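Local coordinates for protein kinase domain-containing protein (Chaetomium thermophilum, PDB 6Z3U) that probably phosphorylates serine and threonine residues of proteins as the cyclin-dependent kinase subunit of the CDK-activating kinase complex, at residues 91-96 with 108-113; 121-126 with 167-172. All blocks are in the same frame, centred on the assembly; numbering follows the deposited sequence.

Interaction 1 (91-96 with 108-113); sequences KYIKGK and LGHSRD
K91 meets R112 at the open end of an antiparallel hairpin. The backbone N of R112 bonds to K91 O (3.0 Å). The two side chains then cross at a slant, with K91 at the guanidinium edge: the arginine CG stands between the backbone N and the carbonyl carbon (chi1 83°), and from there the extended chain brings R112 NH2 to 3.4 Å from K91 CG. The backbone N of K91 lies at that edge, in the guanidinium plane, but as a second donor it makes no bond there; NH2 is weakly bonded to R90 O instead. D113 faces the same guanidinium only as a long ion pair, with its oxygen well out of the plane. Y92 pairs with S111 at a non-hydrogen-bonded position, and the ring atom Y92 CD2 comes obliquely within 4.2 Å of S111 CA. I93, turned to the other face of the sheet, forms the hydrogen-bonded pair with H110: I93 N to H110 O is nearly straight (2.9 Å, 174°), while H110 N to I93 O is longer and more bent (3.2 Å). I93 CB also sits over one face of the H110 ring in a CH-pi contact, 4.1 Å from the ring centroid. The tip of the isoleucine reaches on, with I93 CD1 3.9 Å from R112 CB. K94 lies opposite G109, on the same face as Y92. At K96 the ladder closes with L108 N bonded to K96 O. Strand 92-99 is outermost in the five-stranded sheet, whereas strand 104-111 is also bonded to strand 118-124 through G109 with V119 and S111 with F117. K94 makes a cation-pi contact with Y107, and Y92 reaches I158 and S159 of strand 157-162.

Interaction 2 (121-126 with 167-172); sequences IKKIKV and NLNLVL
Strands 121-124 and 168-172 run antiparallel, at 161° between their directions, joined by two bonds each in the pairs K122–L170 and I124–L168; the K122 pair is the more regular, at 2.8 Å for both K122 N to L170 O and L170 N to K122 O. On the face carrying K122 and I124 the contact is mainly aliphatic. I124 crosses L170 obliquely, I124 CD1 3.5 Å from L170 CD1, and also touches L168 CD2. Farther along, K122 lays its CB against L172 CD1 (4.1 Å). With CG anti to the backbone N and a bend at chi3 (-75°), the chain carries K122 NZ to a salt bridge with E141 of helix 136-148, the C-helix of the kinase fold, whose L142 packs on L168 and L170. On the other face K123 and N169 lie side by side, pointing the same way, with N169 ND2 3.4 Å from K123 CG. The extended lysine then passes N167 at about a right angle, K123 CE 3.9 Å from N167 ND2, and its NZ makes a weak bond to S163 OG. V126, less well ordered, lies loosely against L168 CB, where F173 and F181 of the cyclin chain pack on V126 and L168 respectively. This lysine–glutamate pair of K122 and E141 is characteristic of the active protein-kinase N-lobe, consistent with the predicted role of K122 in binding ATP.

Both interactions are antiparallel pairings in one N-lobe sheet, and they follow in series along the chain: strand 104-111, which carries 108-113, neighbours strand 118-124, which carries 121-126. They touch directly, through K94 CG on I121 CD1 and Y92 CD1 on V171 CG2. Interaction 1 lies at the surface, at the open end of the hairpin whose turn forms the predicted glycine-rich ATP loop, and its side chains are largely polar or charged. Interaction 2 is buried nearer the middle of the sheet: aliphatic packing lines its face toward helix 136-148, K123 and the asparagines make the other face polar, and a cyclin chain lies at one end.

Interaction 1 (91-96 with 108-113)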
loop_
_atom_site.group_PDB
_atom_site.type_symbol
_atom_site.label_atom_id
_atom_site.label_comp_id
_atom_site.label_asym_id
_atom_site.label_seq_id
_atom_site.Cartn_x
_atom_site.Cartn_y
_atom_site.Cartn_z
ATOM N N LYS B 91 -2.659 -19.157 17.361
ATOM C CA LYS B 91 -4.083 -18.970 17.108
ATOM C C LYS B 91 -4.596 -19.865 15.989
ATOM O O LYS B 91 -5.800 -20.136 15.935
ATOM C CB LYS B 91 -4.367 -17.501 16.787
ATOM C CG LYS B 91 -4.792 -16.695 18.006
ATOM C CD LYS B 91 -5.100 -15.248 17.663
ATOM C CE LYS B 91 -5.283 -14.419 18.928
ATOM N NZ LYS B 91 -5.440 -12.966 18.641
ATOM N N TYR B 92 -3.719 -20.336 15.107
ATOM C CA TYR B 92 -4.124 -21.109 13.941
ATOM C C TYR B 92 -3.309 -22.391 13.894
ATOM O O TYR B 92 -2.079 -22.355 14.004
ATOM C CB TYR B 92 -3.942 -20.286 12.665
ATOM C CG TYR B 92 -4.678 -18.968 12.729
ATOM C CD1 TYR B 92 -4.005 -17.787 13.018
ATOM C CD2 TYR B 92 -6.050 -18.908 12.538
ATOM C CE1 TYR B 92 -4.676 -16.581 13.093
ATOM C CE2 TYR B 92 -6.731 -17.705 12.609
ATOM C CZ TYR B 92 -6.039 -16.546 12.889
ATOM O OH TYR B 92 -6.711 -15.347 12.965
ATOM N N ILE B 93 -3.998 -23.517 13.735
ATOM C CA ILE B 93 -3.380 -24.838 13.734
ATOM C C ILE B 93 -3.156 -25.254 12.288
ATOM O O ILE B 93 -4.104 -25.306 11.495
ATOM C CB ILE B 93 -4.259 -25.859 14.471
ATOM C CG1 ILE B 93 -4.377 -25.478 15.949
ATOM C CG2 ILE B 93 -3.692 -27.260 14.312
ATOM C CD1 ILE B 93 -5.572 -26.091 16.644
ATOM N N LYS B 94 -1.912 -25.582 11.949
ATOM C CA LYS B 94 -1.571 -25.938 10.577
ATOM C C LYS B 94 -1.961 -27.383 10.292
ATOM O O LYS B 94 -1.818 -28.261 11.148
ATOM C CB LYS B 94 -0.075 -25.729 10.333
ATOM C CG LYS B 94 0.247 -25.136 8.967
ATOM C CD LYS B 94 1.732 -24.830 8.804
ATOM C CE LYS B 94 2.573 -26.093 8.716
ATOM N NZ LYS B 94 4.026 -25.781 8.615
ATOM N N GLY B 95 -2.465 -27.623 9.081
ATOM C CA GLY B 95 -2.947 -28.931 8.677
ATOM C C GLY B 95 -2.304 -29.396 7.382
ATOM O O GLY B 95 -1.099 -29.255 7.166
ATOM N N LYS B 96 -3.140 -29.968 6.515
ATOM C CA LYS B 96 -2.675 -30.525 5.251
ATOM C C LYS B 96 -1.967 -29.471 4.406
ATOM O O LYS B 96 -2.280 -28.279 4.463
ATOM C CB LYS B 96 -3.855 -31.096 4.462
ATOM C CG LYS B 96 -4.457 -32.360 5.051
ATOM C CD LYS B 96 -5.728 -32.762 4.314
ATOM C CE LYS B 96 -6.204 -34.154 4.716
ATOM N NZ LYS B 96 -5.211 -35.222 4.396
ATOM N N LEU B 108 -3.611 -26.006 4.891
ATOM C CA LEU B 108 -4.922 -25.872 5.509
ATOM C C LEU B 108 -4.760 -25.649 7.008
ATOM O O LEU B 108 -3.896 -26.251 7.650
ATOM C CB LEU B 108 -5.765 -27.119 5.242
ATOM C CG LEU B 108 -7.094 -27.253 5.992
ATOM C CD1 LEU B 108 -8.128 -26.266 5.470
ATOM C CD2 LEU B 108 -7.611 -28.684 5.895
ATOM N N GLY B 109 -5.598 -24.776 7.565
ATOM C CA GLY B 109 -5.542 -24.486 8.984
ATOM C C GLY B 109 -6.904 -24.118 9.529
ATOM O O GLY B 109 -7.870 -23.939 8.783
ATOM N N HIS B 110 -6.966 -23.990 10.852
ATOM C CA HIS B 110 -8.214 -23.658 11.522
ATOM C C HIS B 110 -7.904 -23.060 12.886
ATOM O O HIS B 110 -6.925 -23.434 13.536
ATOM C CB HIS B 110 -9.112 -24.890 11.679
ATOM C CG HIS B 110 -8.470 -26.015 12.430
ATOM N ND1 HIS B 110 -7.838 -27.066 11.800
ATOM C CD2 HIS B 110 -8.365 -26.255 13.759
ATOM C CE1 HIS B 110 -7.370 -27.904 12.708
ATOM N NE2 HIS B 110 -7.676 -27.436 13.904
ATOM N N SER B 111 -8.762 -22.136 13.310
ATOM C CA SER B 111 -8.583 -21.483 14.599
ATOM C C SER B 111 -8.606 -22.506 15.729
ATOM O O SER B 111 -9.353 -23.487 15.688
ATOM C CB SER B 111 -9.678 -20.436 14.814
ATOM O OG SER B 111 -9.565 -19.834 16.092
ATOM N N ARG B 112 -7.765 -22.276 16.740
ATOM C CA ARG B 112 -7.764 -23.159 17.901
ATOM C C ARG B 112 -9.021 -22.973 18.743
ATOM O O ARG B 112 -9.497 -23.932 19.361
ATOM C CB ARG B 112 -6.504 -22.932 18.745
ATOM C CG ARG B 112 -6.553 -21.762 19.730
ATOM C CD ARG B 112 -5.301 -21.740 20.609
ATOM N NE ARG B 112 -5.358 -20.714 21.650
ATOM C CZ ARG B 112 -4.917 -19.465 21.506
ATOM N NH1 ARG B 112 -5.018 -18.606 22.511
ATOM N NH2 ARG B 112 -4.347 -19.079 20.375
ATOM N N ASP B 113 -9.573 -21.758 18.778
ATOM C CA ASP B 113 -10.780 -21.501 19.554
ATOM C C ASP B 113 -12.044 -21.983 18.855
ATOM O O ASP B 113 -13.071 -22.166 19.518
ATOM C CB ASP B 113 -10.898 -20.005 19.855
ATOM C CG ASP B 113 -9.664 -19.447 20.539
ATOM O OD1 ASP B 113 -9.049 -20.176 21.346
ATOM O OD2 ASP B 113 -9.308 -18.280 20.267
#

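Interaction 2 (121-126 with 167-172)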
loop_
_atom_site.group_PDB
_atom_site.type_symbol
_atom_site.label_atom_id
_atom_site.label_comp_id
_atom_site.label_asym_id
_atom_site.label_seq_id
_atom_site.Cartn_x
_atom_site.Cartn_y
_atom_site.Cartn_z
ATOM N N ILE B 121 -3.051 -21.016 5.274
ATOM C CA ILE B 121 -1.819 -20.390 5.733
ATOM C C ILE B 121 -0.810 -20.480 4.599
ATOM O O ILE B 121 -0.311 -21.567 4.283
ATOM C CB ILE B 121 -1.274 -21.060 7.001
ATOM C CG1 ILE B 121 -2.343 -21.098 8.093
ATOM C CG2 ILE B 121 -0.046 -20.315 7.493
ATOM C CD1 ILE B 121 -2.009 -22.028 9.238
ATOM N N LYS B 122 -0.490 -19.340 4.001
ATOM C CA LYS B 122 0.523 -19.276 2.959
ATOM C C LYS B 122 1.860 -18.976 3.623
ATOM O O LYS B 122 2.037 -17.906 4.216
ATOM C CB LYS B 122 0.189 -18.211 1.915
ATOM C CG LYS B 122 1.224 -18.114 0.793
ATOM C CD LYS B 122 1.013 -16.900 -0.105
ATOM C CE LYS B 122 -0.162 -17.077 -1.044
ATOM N NZ LYS B 122 -0.282 -15.919 -1.975
ATOM N N LYS B 123 2.791 -19.917 3.533
ATOM C CA LYS B 123 4.117 -19.760 4.120
ATOM C C LYS B 123 5.028 -19.261 3.007
ATOM O O LYS B 123 5.465 -20.031 2.149
ATOM C CB LYS B 123 4.623 -21.065 4.721
ATOM C CG LYS B 123 5.966 -20.932 5.424
ATOM C CD LYS B 123 6.202 -22.076 6.395
ATOM C CE LYS B 123 7.468 -21.866 7.208
ATOM N NZ LYS B 123 7.605 -22.871 8.300
ATOM N N ILE B 124 5.305 -17.964 3.029
ATOM C CA ILE B 124 6.154 -17.336 2.025
ATOM C C ILE B 124 7.602 -17.600 2.405
ATOM O O ILE B 124 8.044 -17.239 3.502
ATOM C CB ILE B 124 5.873 -15.831 1.921
ATOM C CG1 ILE B 124 4.395 -15.583 1.613
ATOM C CG2 ILE B 124 6.745 -15.204 0.839
ATOM C CD1 ILE B 124 3.976 -14.136 1.768
ATOM N N LYS B 125 8.346 -18.234 1.507
ATOM C CA LYS B 125 9.755 -18.513 1.761
ATOM C C LYS B 125 10.505 -17.216 1.502
ATOM O O LYS B 125 10.837 -16.890 0.359
ATOM C CB LYS B 125 10.251 -19.651 0.881
ATOM C CG LYS B 125 9.435 -20.929 1.020
ATOM C CD LYS B 125 10.080 -22.096 0.285
ATOM C CE LYS B 125 9.259 -23.370 0.433
ATOM N NZ LYS B 125 9.980 -24.572 -0.073
ATOM N N VAL B 126 10.765 -16.468 2.580
ATOM C CA VAL B 126 11.418 -15.165 2.472
ATOM C C VAL B 126 12.682 -15.255 1.634
ATOM O O VAL B 126 13.086 -14.270 1.000
ATOM C CB VAL B 126 11.700 -14.604 3.887
ATOM C CG1 VAL B 126 13.112 -14.023 3.996
ATOM C CG2 VAL B 126 10.660 -13.547 4.248
ATOM N N ASN B 167 10.524 -16.965 8.419
ATOM C CA ASN B 167 9.709 -16.942 7.216
ATOM C C ASN B 167 8.416 -16.185 7.481
ATOM O O ASN B 167 7.969 -16.048 8.622
ATOM C CB ASN B 167 9.400 -18.360 6.728
ATOM C CG ASN B 167 10.441 -18.880 5.758
ATOM O OD1 ASN B 167 11.521 -18.303 5.619
ATOM N ND2 ASN B 167 10.117 -19.968 5.070
ATOM N N LEU B 168 7.819 -15.689 6.404
ATOM C CA LEU B 168 6.600 -14.897 6.478
ATOM C C LEU B 168 5.390 -15.790 6.237
ATOM O O LEU B 168 5.389 -16.609 5.310
ATOM C CB LEU B 168 6.635 -13.764 5.455
ATOM C CG LEU B 168 5.491 -12.754 5.526
ATOM C CD1 LEU B 168 5.488 -12.042 6.868
ATOM C CD2 LEU B 168 5.596 -11.755 4.386
ATOM N N ASN B 169 4.363 -15.628 7.065
ATOM C CA ASN B 169 3.156 -16.439 6.982
ATOM C C ASN B 169 1.943 -15.535 6.855
ATOM O O ASN B 169 1.803 -14.567 7.609
ATOM C CB ASN B 169 3.007 -17.345 8.209
ATOM C CG ASN B 169 4.169 -18.301 8.372
ATOM O OD1 ASN B 169 5.172 -17.968 8.999
ATOM N ND2 ASN B 169 4.041 -19.496 7.804
ATOM N N LEU B 170 1.073 -15.853 5.901
ATOM C CA LEU B 170 -0.164 -15.117 5.676
ATOM C C LEU B 170 -1.343 -16.031 5.975
ATOM O O LEU B 170 -1.518 -17.060 5.312
ATOM C CB LEU B 170 -0.251 -14.612 4.239
ATOM C CG LEU B 170 0.909 -13.758 3.731
ATOM C CD1 LEU B 170 0.608 -13.272 2.322
ATOM C CD2 LEU B 170 1.178 -12.593 4.665
ATOM N N VAL B 171 -2.154 -15.648 6.952
ATOM C CA VAL B 171 -3.379 -16.369 7.274
ATOM C C VAL B 171 -4.487 -15.753 6.431
ATOM O O VAL B 171 -4.895 -14.613 6.665
ATOM C CB VAL B 171 -3.703 -16.296 8.769
ATOM C CG1 VAL B 171 -4.887 -17.187 9.097
ATOM C CG2 VAL B 171 -2.485 -16.689 9.596
ATOM N N LEU B 172 -4.968 -16.504 5.445
ATOM C CA LEU B 172 -5.874 -15.988 4.434
ATOM C C LEU B 172 -7.208 -16.719 4.480
ATOM O O LEU B 172 -7.339 -17.793 5.073
ATOM C CB LEU B 172 -5.270 -16.129 3.030
ATOM C CG LEU B 172 -3.965 -15.382 2.772
ATOM C CD1 LEU B 172 -3.227 -16.001 1.603
ATOM C CD2 LEU B 172 -4.245 -13.920 2.501
#